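Local structure of soluble secreted antigen MPT53 (Mycobacterium tuberculosis, 1LU4) at residues P26-W32 with V56-A62; V104-A108 with R130-L134. The protein probably catalyses the oxidation of reduced, unfolded secreted proteins to form disulfide bonds, as a secreted member of the thioredoxin family. One frame throughout, in Å; residues are numbered along the deposited sequence.

Contact 1. Residues P26-W32 with V56-A62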
ATOM      1  N   PRO A  26       3.343  13.429   1.268  1.00 11.40           N
ATOM      2  CA  PRO A  26       2.119  12.666   1.520  1.00 11.18           C
ATOM      3  C   PRO A  26       2.234  11.293   0.815  1.00 10.82           C
ATOM      4  O   PRO A  26       2.710  11.186  -0.313  1.00 12.33           O
ATOM      5  CB  PRO A  26       1.022  13.494   0.859  1.00 12.08           C
ATOM      6  CG  PRO A  26       1.687  14.517   0.001  1.00 20.47           C
ATOM      7  CD  PRO A  26       3.115  14.617   0.396  1.00 13.97           C
ATOM      8  N   ALA A  27       1.820  10.259   1.544  1.00 10.22           N
ATOM      9  CA  ALA A  27       1.994   8.922   1.007  1.00  9.74           C
ATOM     10  C   ALA A  27       0.920   7.998   1.572  1.00  9.56           C
ATOM     11  O   ALA A  27       0.355   8.278   2.660  1.00 10.39           O
ATOM     12  CB  ALA A  27       3.398   8.409   1.367  1.00 10.86           C
ATOM     13  N   VAL A  28       0.703   6.907   0.885  1.00  9.15           N
ATOM     14  CA  VAL A  28      -0.230   5.877   1.357  1.00  8.58           C
ATOM     15  C   VAL A  28       0.504   4.546   1.205  1.00  8.65           C
ATOM     16  O   VAL A  28       0.941   4.192   0.113  1.00  9.46           O
ATOM     17  CB  VAL A  28      -1.536   5.880   0.548  1.00 10.03           C
ATOM     18  CG1 VAL A  28      -2.446   4.706   0.983  1.00 12.20           C
ATOM     19  CG2 VAL A  28      -2.310   7.192   0.643  1.00 11.39           C
ATOM     20  N   LEU A  29       0.563   3.786   2.331  1.00  7.96           N
ATOM     21  CA  LEU A  29       0.965   2.392   2.258  1.00  7.98           C
ATOM     22  C   LEU A  29      -0.284   1.524   2.266  1.00  8.33           C
ATOM     23  O   LEU A  29      -1.200   1.763   3.080  1.00  9.97           O
ATOM     24  CB  LEU A  29       1.836   1.979   3.450  1.00  9.06           C
ATOM     25  CG  LEU A  29       3.072   2.828   3.724  1.00 10.01           C
ATOM     26  CD1 LEU A  29       3.837   2.265   4.913  1.00 11.76           C
ATOM     27  CD2 LEU A  29       3.964   2.989   2.480  1.00 11.36           C
ATOM     28  N   TRP A  30      -0.328   0.522   1.398  1.00  7.95           N
ATOM     29  CA  TRP A  30      -1.454  -0.382   1.337  1.00  7.86           C
ATOM     30  C   TRP A  30      -0.915  -1.797   1.388  1.00  7.71           C
ATOM     31  O   TRP A  30      -0.216  -2.248   0.479  1.00  8.56           O
ATOM     32  CB  TRP A  30      -2.258  -0.157   0.059  1.00  9.25           C
ATOM     33  CG  TRP A  30      -3.495  -0.994  -0.083  1.00  8.24           C
ATOM     34  CD1 TRP A  30      -4.539  -1.112   0.795  1.00  9.35           C
ATOM     35  CD2 TRP A  30      -3.872  -1.807  -1.211  1.00  8.52           C
ATOM     36  NE1 TRP A  30      -5.512  -1.944   0.316  1.00 10.14           N
ATOM     37  CE2 TRP A  30      -5.123  -2.377  -0.911  1.00  9.20           C
ATOM     38  CE3 TRP A  30      -3.238  -2.083  -2.433  1.00  9.41           C
ATOM     39  CZ2 TRP A  30      -5.766  -3.233  -1.817  1.00 10.79           C
ATOM     40  CZ3 TRP A  30      -3.895  -2.947  -3.340  1.00 10.76           C
ATOM     41  CH2 TRP A  30      -5.132  -3.489  -2.996  1.00 11.03           C
ATOM     42  N   PHE A  31      -1.242  -2.491   2.488  1.00  7.42           N
ATOM     43  CA  PHE A  31      -0.785  -3.885   2.706  1.00  8.43           C
ATOM     44  C   PHE A  31      -1.827  -4.819   2.202  1.00  7.52           C
ATOM     45  O   PHE A  31      -2.993  -4.806   2.664  1.00  9.39           O
ATOM     46  CB  PHE A  31      -0.574  -4.097   4.229  1.00  8.64           C
ATOM     47  CG  PHE A  31       0.556  -3.261   4.785  1.00  8.96           C
ATOM     48  CD1 PHE A  31       0.373  -1.927   5.176  1.00 10.32           C
ATOM     49  CD2 PHE A  31       1.840  -3.814   4.920  1.00 10.07           C
ATOM     50  CE1 PHE A  31       1.428  -1.200   5.683  1.00 11.52           C
ATOM     51  CE2 PHE A  31       2.898  -3.060   5.416  1.00 11.00           C
ATOM     52  CZ  PHE A  31       2.715  -1.734   5.791  1.00 11.91           C
ATOM     53  N   TRP A  32      -1.457  -5.650   1.238  1.00  7.95           N
ATOM     54  CA  TRP A  32      -2.444  -6.523   0.546  1.00  7.71           C
ATOM     55  C   TRP A  32      -1.863  -7.899   0.310  1.00  7.17           C
ATOM     56  O   TRP A  32      -0.659  -8.164   0.380  1.00  7.83           O
ATOM     57  CB  TRP A  32      -2.789  -5.863  -0.777  1.00  8.15           C
ATOM     58  CG  TRP A  32      -1.756  -5.605  -1.812  1.00  7.51           C
ATOM     59  CD1 TRP A  32      -1.007  -4.474  -1.922  1.00  7.75           C
ATOM     60  CD2 TRP A  32      -1.354  -6.454  -2.898  1.00  8.05           C
ATOM     61  NE1 TRP A  32      -0.153  -4.532  -2.999  1.00  7.99           N
ATOM     62  CE2 TRP A  32      -0.361  -5.743  -3.620  1.00  7.85           C
ATOM     63  CE3 TRP A  32      -1.741  -7.721  -3.331  1.00  9.38           C
ATOM     64  CZ2 TRP A  32       0.256  -6.261  -4.767  1.00  8.12           C
ATOM     65  CZ3 TRP A  32      -1.128  -8.233  -4.462  1.00  9.43           C
ATOM     66  CH2 TRP A  32      -0.127  -7.520  -5.166  1.00  9.19           C
ATOM     67  N   VAL A  56       0.355  12.433  -4.265  1.00 13.06           N
ATOM     68  CA  VAL A  56       0.412  11.505  -3.121  1.00 11.10           C
ATOM     69  C   VAL A  56       1.078  10.237  -3.669  1.00  9.70           C
ATOM     70  O   VAL A  56       0.725   9.726  -4.750  1.00 11.52           O
ATOM     71  CB  VAL A  56      -0.993  11.192  -2.596  1.00 11.83           C
ATOM     72  CG1 VAL A  56      -0.998  10.177  -1.481  1.00 11.85           C
ATOM     73  CG2 VAL A  56      -1.642  12.504  -2.092  1.00 14.90           C
ATOM     74  N   THR A  57       2.085   9.738  -2.949  1.00  8.98           N
ATOM     75  CA  THR A  57       2.814   8.567  -3.414  1.00  9.82           C
ATOM     76  C   THR A  57       2.255   7.288  -2.756  1.00  8.51           C
ATOM     77  O   THR A  57       2.244   7.182  -1.546  1.00  9.75           O
ATOM     78  CB  THR A  57       4.301   8.720  -3.066  1.00 10.54           C
ATOM     79  OG1 THR A  57       4.769   9.957  -3.667  1.00 11.86           O
ATOM     80  CG2 THR A  57       5.118   7.587  -3.655  1.00 11.58           C
ATOM     81  N   PHE A  58       1.750   6.418  -3.594  1.00  8.49           N
ATOM     82  CA  PHE A  58       1.144   5.172  -3.121  1.00  8.72           C
ATOM     83  C   PHE A  58       2.161   4.051  -3.255  1.00  8.66           C
ATOM     84  O   PHE A  58       2.819   3.906  -4.287  1.00  9.54           O
ATOM     85  CB  PHE A  58      -0.084   4.796  -3.990  1.00  9.07           C
ATOM     86  CG  PHE A  58      -1.306   5.657  -3.707  1.00  9.84           C
ATOM     87  CD1 PHE A  58      -1.318   7.002  -4.097  1.00 10.91           C
ATOM     88  CD2 PHE A  58      -2.408   5.113  -3.067  1.00 12.20           C
ATOM     89  CE1 PHE A  58      -2.446   7.778  -3.837  1.00 11.93           C
ATOM     90  CE2 PHE A  58      -3.551   5.875  -2.810  1.00 15.54           C
ATOM     91  CZ  PHE A  58      -3.524   7.191  -3.213  1.00 13.65           C
ATOM     92  N   VAL A  59       2.247   3.213  -2.205  1.00  8.62           N
ATOM     93  CA  VAL A  59       3.092   2.037  -2.226  1.00  8.17           C
ATOM     94  C   VAL A  59       2.284   0.896  -1.681  1.00  7.46           C
ATOM     95  O   VAL A  59       1.846   0.894  -0.543  1.00  8.85           O
ATOM     96  CB  VAL A  59       4.363   2.245  -1.404  1.00  8.80           C
ATOM     97  CG1 VAL A  59       5.255   1.000  -1.430  1.00 10.24           C
ATOM     98  CG2 VAL A  59       5.123   3.475  -1.909  1.00 10.77           C
ATOM     99  N   GLY A  60       2.120  -0.118  -2.544  1.00  7.86           N
ATOM    100  CA  GLY A  60       1.502  -1.379  -2.092  1.00  7.96           C
ATOM    101  C   GLY A  60       2.589  -2.294  -1.540  1.00  7.81           C
ATOM    102  O   GLY A  60       3.725  -2.282  -2.026  1.00  8.57           O
ATOM    103  N   ILE A  61       2.239  -3.107  -0.554  1.00  7.87           N
ATOM    104  CA  ILE A  61       3.201  -3.985   0.090  1.00  7.91           C
ATOM    105  C   ILE A  61       2.493  -5.345   0.199  1.00  7.48           C
ATOM    106  O   ILE A  61       1.523  -5.497   0.958  1.00  8.89           O
ATOM    107  CB  ILE A  61       3.667  -3.461   1.463  1.00  9.89           C
ATOM    108  CG1 ILE A  61       4.212  -2.020   1.329  1.00 11.66           C
ATOM    109  CG2 ILE A  61       4.686  -4.412   2.042  1.00 13.42           C
ATOM    110  CD1 ILE A  61       4.593  -1.297   2.572  1.00 21.34           C
ATOM    111  N   ALA A  62       2.961  -6.304  -0.598  1.00  7.78           N
ATOM    112  CA  ALA A  62       2.268  -7.602  -0.686  1.00  8.28           C
ATOM    113  C   ALA A  62       3.108  -8.652   0.020  1.00  8.58           C
ATOM    114  O   ALA A  62       4.349  -8.613   0.055  1.00  8.93           O
ATOM    115  CB  ALA A  62       2.123  -8.003  -2.164  1.00 10.04           C
TER
HETATM  116  O   HOH W   1       4.085  12.290  -2.498  1.00 14.66           O

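Contact 2. Residues V104-A108 with R130-L134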
ATOM      1  N   VAL A 104      -1.920   2.791   5.665  1.00  9.38           N
ATOM      2  CA  VAL A 104      -1.285   3.829   6.456  1.00 10.45           C
ATOM      3  C   VAL A 104      -1.287   5.078   5.614  1.00  9.30           C
ATOM      4  O   VAL A 104      -0.694   5.118   4.557  1.00 10.10           O
ATOM      5  CB  VAL A 104       0.117   3.456   6.927  1.00 11.26           C
ATOM      6  CG1 VAL A 104       0.682   4.543   7.814  1.00 14.23           C
ATOM      7  CG2 VAL A 104       0.184   2.083   7.678  1.00 13.30           C
ATOM      8  N   PHE A 105      -1.924   6.142   6.152  1.00 10.18           N
ATOM      9  CA  PHE A 105      -2.068   7.417   5.462  1.00 10.74           C
ATOM     10  C   PHE A 105      -1.082   8.398   6.071  1.00 10.41           C
ATOM     11  O   PHE A 105      -1.286   8.816   7.243  1.00 12.45           O
ATOM     12  CB  PHE A 105      -3.506   7.900   5.636  1.00 11.31           C
ATOM     13  CG  PHE A 105      -4.522   7.072   4.899  1.00 11.08           C
ATOM     14  CD1 PHE A 105      -4.746   7.239   3.549  1.00 11.86           C
ATOM     15  CD2 PHE A 105      -5.230   6.089   5.605  1.00 11.36           C
ATOM     16  CE1 PHE A 105      -5.643   6.468   2.880  1.00 12.46           C
ATOM     17  CE2 PHE A 105      -6.160   5.298   4.944  1.00 12.83           C
ATOM     18  CZ  PHE A 105      -6.353   5.497   3.586  1.00 12.53           C
ATOM     19  N   TYR A 106      -0.028   8.769   5.360  1.00 11.14           N
ATOM     20  CA  TYR A 106       1.006   9.671   5.874  1.00 11.30           C
ATOM     21  C   TYR A 106       0.855  11.073   5.314  1.00 11.12           C
ATOM     22  O   TYR A 106       0.704  11.296   4.119  1.00 10.48           O
ATOM     23  CB  TYR A 106       2.338   9.223   5.368  1.00 11.67           C
ATOM     24  CG  TYR A 106       3.045   8.121   6.159  1.00 13.14           C
ATOM     25  CD1 TYR A 106       3.625   8.432   7.367  1.00 15.87           C
ATOM     26  CD2 TYR A 106       3.093   6.841   5.696  1.00 15.52           C
ATOM     27  CE1 TYR A 106       4.261   7.463   8.087  1.00 19.03           C
ATOM     28  CE2 TYR A 106       3.764   5.845   6.422  1.00 16.64           C
ATOM     29  CZ  TYR A 106       4.333   6.170   7.616  1.00 19.31           C
ATOM     30  OH  TYR A 106       4.985   5.189   8.333  1.00 26.37           O
ATOM     31  N   ARG A 107       0.899  12.023   6.242  1.00 12.71           N
ATOM     32  CA  ARG A 107       1.101  13.411   5.887  1.00 14.45           C
ATOM     33  C   ARG A 107       2.595  13.672   5.679  1.00 14.13           C
ATOM     34  O   ARG A 107       3.447  12.917   6.146  1.00 16.20           O
ATOM     35  CB  ARG A 107       0.595  14.360   6.982  1.00 15.48           C
ATOM     36  CG  ARG A 107      -0.934  14.249   7.156  1.00 20.96           C
ATOM     37  CD  ARG A 107      -1.328  15.326   8.183  1.00 26.89           C
ATOM     38  NE  ARG A 107      -1.141  16.675   7.676  1.00 32.24           N
ATOM     39  CZ  ARG A 107      -2.075  17.353   7.012  1.00 32.52           C
ATOM     40  NH1 ARG A 107      -3.260  16.785   6.785  1.00 44.51           N
ATOM     41  NH2 ARG A 107      -1.805  18.577   6.595  1.00 54.92           N
ATOM     42  N   ALA A 108       2.905  14.792   4.981  1.00 16.11           N
ATOM     43  CA  ALA A 108       4.301  15.165   4.747  1.00 16.60           C
ATOM     44  C   ALA A 108       5.042  15.399   6.049  1.00 20.76           C
ATOM     45  O   ALA A 108       6.246  15.216   6.113  1.00 25.32           O
ATOM     46  CB  ALA A 108       4.337  16.442   3.877  1.00 17.63           C
ATOM     47  N   ARG A 130      -9.951  10.279   2.487  1.00 15.36           N
ATOM     48  CA  ARG A 130      -8.746  10.175   3.361  1.00 15.31           C
ATOM     49  C   ARG A 130      -7.508  10.699   2.637  1.00 14.64           C
ATOM     50  O   ARG A 130      -6.626  11.352   3.216  1.00 18.09           O
ATOM     51  CB  ARG A 130      -8.557   8.734   3.836  1.00 15.24           C
ATOM     52  CG  ARG A 130      -9.720   8.266   4.755  1.00 16.56           C
ATOM     53  CD  ARG A 130      -9.493   6.803   5.100  1.00 16.24           C
ATOM     54  NE  ARG A 130     -10.430   6.268   6.052  1.00 17.07           N
ATOM     55  CZ  ARG A 130     -10.410   6.447   7.377  1.00 19.18           C
ATOM     56  NH1 ARG A 130      -9.498   7.150   8.015  1.00 23.65           N
ATOM     57  NH2 ARG A 130     -11.383   5.847   8.078  1.00 25.71           N
ATOM     58  N   VAL A 131      -7.442  10.411   1.331  1.00 14.01           N
ATOM     59  CA  VAL A 131      -6.258  10.884   0.566  1.00 13.94           C
ATOM     60  C   VAL A 131      -6.278  12.406   0.411  1.00 15.35           C
ATOM     61  O   VAL A 131      -5.222  13.051   0.596  1.00 16.84           O
ATOM     62  CB  VAL A 131      -6.241  10.141  -0.778  1.00 14.38           C
ATOM     63  CG1 VAL A 131      -5.242  10.779  -1.733  1.00 14.40           C
ATOM     64  CG2 VAL A 131      -5.904   8.668  -0.529  1.00 12.59           C
ATOM     65  N   ALA A 132      -7.453  12.987   0.130  1.00 17.73           N
ATOM     66  CA  ALA A 132      -7.533  14.450   0.066  1.00 19.73           C
ATOM     67  C   ALA A 132      -7.097  15.073   1.375  1.00 18.66           C
ATOM     68  O   ALA A 132      -6.535  16.195   1.381  1.00 22.16           O
ATOM     69  CB  ALA A 132      -8.975  14.818  -0.244  1.00 24.79           C
ATOM     70  N   ALA A 133      -7.386  14.441   2.515  1.00 20.38           N
ATOM     71  CA  ALA A 133      -7.086  15.070   3.809  1.00 22.45           C
ATOM     72  C   ALA A 133      -5.584  15.198   4.016  1.00 21.36           C
ATOM     73  O   ALA A 133      -5.152  16.015   4.805  1.00 28.55           O
ATOM     74  CB  ALA A 133      -7.658  14.293   5.024  1.00 23.76           C
ATOM     75  N   LEU A 134      -4.792  14.391   3.325  1.00 18.53           N
ATOM     76  CA  LEU A 134      -3.322  14.539   3.463  1.00 20.43           C
ATOM     77  C   LEU A 134      -2.985  15.957   2.902  1.00 23.72           C
ATOM     78  O   LEU A 134      -1.726  15.919   3.708  1.00 22.37           O
ATOM     79  CB  LEU A 134      -2.660  13.346   2.832  1.00 16.81           C
ATOM     80  CG  LEU A 134      -3.113  11.934   3.192  1.00 15.86           C
ATOM     81  CD1 LEU A 134      -2.420  10.863   2.353  1.00 17.16           C
ATOM     82  CD2 LEU A 134      -2.836  11.679   4.678  1.00 17.48           C
TER
HETATM   83  O   HOH W   2       0.939  16.594   3.885  1.00 21.57           O

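Contact 1. Residues P26-W32 with V56-A62
Trp32 and Ala62 meet at one end of a parallel strand pair: Ala62 CB sits over one face of the indole, 3.6 Å from Trp32 CZ2 and 9° off the normal of the six-membered ring. With chi1 at 61°, Trp32 CG lies between its backbone N and carbonyl carbon, which swings the indole across to the partner strand. Its pyrrole edge then comes up to Gly60, with NE1 3.7 Å from Gly60 CA and nearly in plane. On the same face of the sheet Val28 CB lies over the Phe58 ring, a CH-pi contact 4.1 Å from the ring centroid. The other face carries Phe31 beside Ile61, whose CD1 reaches Phe31 CE2 at 3.8 Å. Between the two layers the backbones bond in the regular parallel pattern. Val28 gives its N-H to Thr57 O (2.9 Å) and takes that of Val59 on its own O (2.8 Å), and the series runs on to Trp32 N and Ile61 O. At the other end a water bridges Pro26 O and Thr57 OG1. These are the two strands of a beta-alpha-beta unit of the thioredoxin-like fold, joined through helix 37-52, which covers Phe58 and Trp30 and offers Glu42 to Trp30 NE1. Helix 67-77 stacks Phe73 on Trp32, Asn83 accepts from Trp32 NE1, and strand 102-106 flanks 27-32 while strand 82-85 lies along 57-62.

Contact 2. Residues V104-A108 with R130-L134
The last turn of helix 124-133, at the C-terminal end of the modelled chain, packs against strand 102-106 of the thioredoxin-like sheet, with the ring of Phe105 covered on one face by Arg130 and bordered at its edge by Val131 and Leu134. The cover is a CH-pi contact: Arg130 CB stands 4.0 Å from the centroid of the Phe105 ring, 18° off the normal. With chi2 at 176°, Arg130 CD continues away from CB in an extended chain and comes 3.7 Å from Phe105 CE2. At the ring's edge lie the methyls of two other residues, Val131 CG2 at 4.1 Å from Phe105 CE1 and Leu134 CD1 farther round. Leu134 also leans on the strand itself. Its CD2 touches Phe105 CB at 4.0 Å, and both of its terminal methyls lie against the carbonyl of Tyr106, CD2 at 3.6 Å from Tyr106 O. Further along, the side chain of Arg107, bent at chi3, passes Leu134 obliquely, with CG 4.0 Å from Leu134 CD2. Arg130 is thus divided in its chemistry: the methylene part serves as an apolar cover for an aromatic ring, while NE forms a salt bridge with Glu126. The helix end therefore meets the sheet largely through apolar contact, and the charge of Arg130 finds a partner in its own helix.

How the contacts relate
Strand 27-32 of contact 1 is the central strand of the sheet: it pairs in parallel with 57-62, and strand 102-106 of contact 2 pairs with it antiparallel. The centres of the two contacts lie about 11 Å apart, yet they touch directly. Probable hydrogen bonds run from Tyr106 N to Ala27 O at 2.8 Å and from Val104 N to Leu29 O at 2.9 Å, while Val28 CG2 packs on Phe105 CD1 at 3.8 Å. Leu134 CD1 also comes within 3.8 Å of Ala27 O. The predicted redox-active pair, Cys36 and Cys39, is not disulfide-bonded here; contact 1 approaches it through Trp32, which touches Cys39.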